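Local coordinates for interpain A (Prevotella intermedia, PDB 3BB7), which probably acts as a cysteine protease of the peptidase C10 family, captured here as a zymogen fragment with its predicted nucleophile replaced, at residues Ile113-Val117 against Gly203-Met208. The protein carries 1 engineered substitution. Residues are numbered along the deposited sequence; the frame is centred on the assembly and turned at random.
Engineered in segment 113-117: A116 (natural residue Cys).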
ATOM      1  N   ILE A 113       6.080  15.324  -1.131  1.00  9.16           N
ATOM      2  CA  ILE A 113       6.186  13.899  -1.457  1.00 10.13           C
ATOM      3  C   ILE A 113       4.905  13.336  -2.026  1.00  9.47           C
ATOM      4  O   ILE A 113       3.852  13.975  -1.956  1.00  9.41           O
ATOM      5  CB  ILE A 113       6.755  13.098  -0.236  1.00  9.36           C
ATOM      6  CG1 ILE A 113       5.734  12.958   0.922  1.00 10.94           C
ATOM      7  CG2 ILE A 113       8.067  13.749   0.236  1.00 12.02           C
ATOM      8  CD1 ILE A 113       6.200  12.089   2.104  1.00 11.62           C
ATOM      9  N   THR A 114       4.982  12.170  -2.681  1.00  8.45           N
ATOM     10  CA  THR A 114       3.844  11.811  -3.515  1.00  9.60           C
ATOM     11  C   THR A 114       2.578  11.413  -2.757  1.00  9.45           C
ATOM     12  O   THR A 114       1.457  11.534  -3.294  1.00  9.95           O
ATOM     13  CB  THR A 114       4.181  10.636  -4.442  1.00  9.47           C
ATOM     14  OG1 THR A 114       4.570   9.524  -3.627  1.00 10.14           O
ATOM     15  CG2 THR A 114       5.271  11.029  -5.422  1.00 10.17           C
ATOM     16  N   GLY A 115       2.756  10.885  -1.559  1.00  9.88           N
ATOM     17  CA  GLY A 115       1.627  10.332  -0.764  1.00 10.31           C
ATOM     18  C   GLY A 115       1.538   8.824  -0.982  1.00  9.11           C
ATOM     19  O   GLY A 115       1.669   8.330  -2.115  1.00 10.19           O
ATOM     20  N   ALA A 116       1.296   8.078   0.090  1.00  9.62           N
ATOM     21  CA  ALA A 116       1.235   6.614  -0.003  1.00  9.88           C
ATOM     22  C   ALA A 116       0.138   6.149  -0.927  1.00  9.84           C
ATOM     23  O   ALA A 116       0.278   5.129  -1.618  1.00  9.80           O
ATOM     24  CB  ALA A 116       1.020   6.007   1.375  1.00 10.78           C
ATOM     25  N   VAL A 117      -0.981   6.877  -0.953  1.00  9.69           N
ATOM     26  CA  VAL A 117      -2.095   6.481  -1.838  1.00 10.35           C
ATOM     27  C   VAL A 117      -1.673   6.611  -3.287  1.00  9.30           C
ATOM     28  O   VAL A 117      -1.980   5.743  -4.105  1.00 10.50           O
ATOM     29  CB  VAL A 117      -3.382   7.318  -1.541  1.00  9.97           C
ATOM     30  CG1 VAL A 117      -4.453   7.099  -2.590  1.00 12.29           C
ATOM     31  CG2 VAL A 117      -3.903   6.935  -0.146  1.00 11.45           C
ATOM     32  N   GLY A 203       4.237  14.550   5.236  1.00 16.50           N
ATOM     33  CA  GLY A 203       3.541  13.570   4.421  1.00 15.59           C
ATOM     34  C   GLY A 203       2.407  14.170   3.624  1.00 13.12           C
ATOM     35  O   GLY A 203       1.955  15.310   3.869  1.00 13.11           O
ATOM     36  N   SER A 204       1.925  13.379   2.670  1.00 11.03           N
ATOM     37  CA  SER A 204       0.836  13.785   1.772  1.00 11.09           C
ATOM     38  C   SER A 204      -0.291  12.778   1.932  1.00 10.90           C
ATOM     39  O   SER A 204      -0.089  11.563   1.797  1.00 10.66           O
ATOM     40  CB  SER A 204       1.353  13.820   0.333  1.00 11.88           C
ATOM     41  OG  SER A 204       2.388  14.786   0.231  1.00  9.55           O
ATOM     42  N   GLY A 205      -1.486  13.268   2.240  1.00  9.64           N
ATOM     43  CA  GLY A 205      -2.601  12.373   2.644  1.00 11.18           C
ATOM     44  C   GLY A 205      -3.798  12.426   1.712  1.00 10.84           C
ATOM     45  O   GLY A 205      -4.146  13.476   1.210  1.00 11.01           O
ATOM     46  N   ALA A 206      -4.434  11.278   1.510  1.00 10.51           N
ATOM     47  CA  ALA A 206      -5.640  11.187   0.694  1.00 10.00           C
ATOM     48  C   ALA A 206      -6.591  10.146   1.263  1.00 10.79           C
ATOM     49  O   ALA A 206      -6.149   9.177   1.911  1.00 12.56           O
ATOM     50  CB  ALA A 206      -5.290  10.822  -0.755  1.00 10.81           C
ATOM     51  N   TYR A 207      -7.882  10.340   0.974  1.00 11.47           N
ATOM     52  CA  TYR A 207      -8.925   9.393   1.380  1.00 12.95           C
ATOM     53  C   TYR A 207      -9.191   8.397   0.276  1.00 12.28           C
ATOM     54  O   TYR A 207      -9.237   8.759  -0.902  1.00 12.23           O
ATOM     55  CB  TYR A 207     -10.220  10.131   1.714  1.00 14.34           C
ATOM     56  CG  TYR A 207     -10.051  11.103   2.855  1.00 16.85           C
ATOM     57  CD1 TYR A 207     -10.009  12.472   2.620  1.00 18.36           C
ATOM     58  CD2 TYR A 207      -9.910  10.646   4.164  1.00 19.13           C
ATOM     59  CE1 TYR A 207      -9.842  13.386   3.707  1.00 19.67           C
ATOM     60  CE2 TYR A 207      -9.725  11.528   5.236  1.00 20.22           C
ATOM     61  CZ  TYR A 207      -9.704  12.891   4.990  1.00 19.18           C
ATOM     62  OH  TYR A 207      -9.529  13.769   6.049  1.00 23.31           O
ATOM     63  N   MET A 208      -9.417   7.144   0.646  1.00 12.01           N
ATOM     64  CA  MET A 208      -9.654   6.103  -0.358  1.00 13.25           C
ATOM     65  C   MET A 208     -10.916   6.328  -1.154  1.00 12.75           C
ATOM     66  O   MET A 208     -10.977   5.959  -2.316  1.00 12.71           O
ATOM     67  CB  MET A 208      -9.657   4.706   0.277  1.00 15.63           C
ATOM     68  CG  MET A 208      -8.301   4.287   0.714  1.00 18.54           C
ATOM     69  SD  MET A 208      -7.181   4.086  -0.703  1.00 21.23           S
ATOM     70  CE  MET A 208      -5.717   3.615   0.197  1.00 21.58           C
TER
HETATM   71  O   HOH W   1       0.930   9.046   2.886  1.00  8.56           O
HETATM   72  O   HOH W   2      -1.522   9.371   0.474  1.00  9.22           O
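With OG turned beside its backbone N (chi1 -62°), S204 reaches I113 across the contact, while V117, its CG1 anti to the backbone N (chi1 170°), keeps CG2 beside that N, where it touches A206 O and M208 CE. The serine hydroxyl donates to I113 O over 2.8 Å, approaching from above the carbonyl plane, 43° out of it; OG also accepts from G198 N, and two bonds grip it. Nearby, CD1 of I113 rests on G203 CA at 3.8 Å. G115, the N-cap of helix 116-128, has a positive phi that suits glycine, and S204 O, 3.3 Å from G115 CA, lies where a CB would point. Further along, V117 CB meets A206 CB at 4.1 Å; V117 and M208 slide past each other in opposite directions, and A268 of strand 267-274 touches both, as well as A116. Engineered from Cys at the predicted nucleophile position, A116 has its side chain about 6 Å from that of H267, the predicted proton acceptor. V117 N donates to a water that donates to S204 O; A116 N donates to another, which probably does likewise. Hydroxyl and water thus hold the helix start to 203-208, and the hydrated A116 N is consistent with the oxyanion-hole role expected in papain-like enzymes.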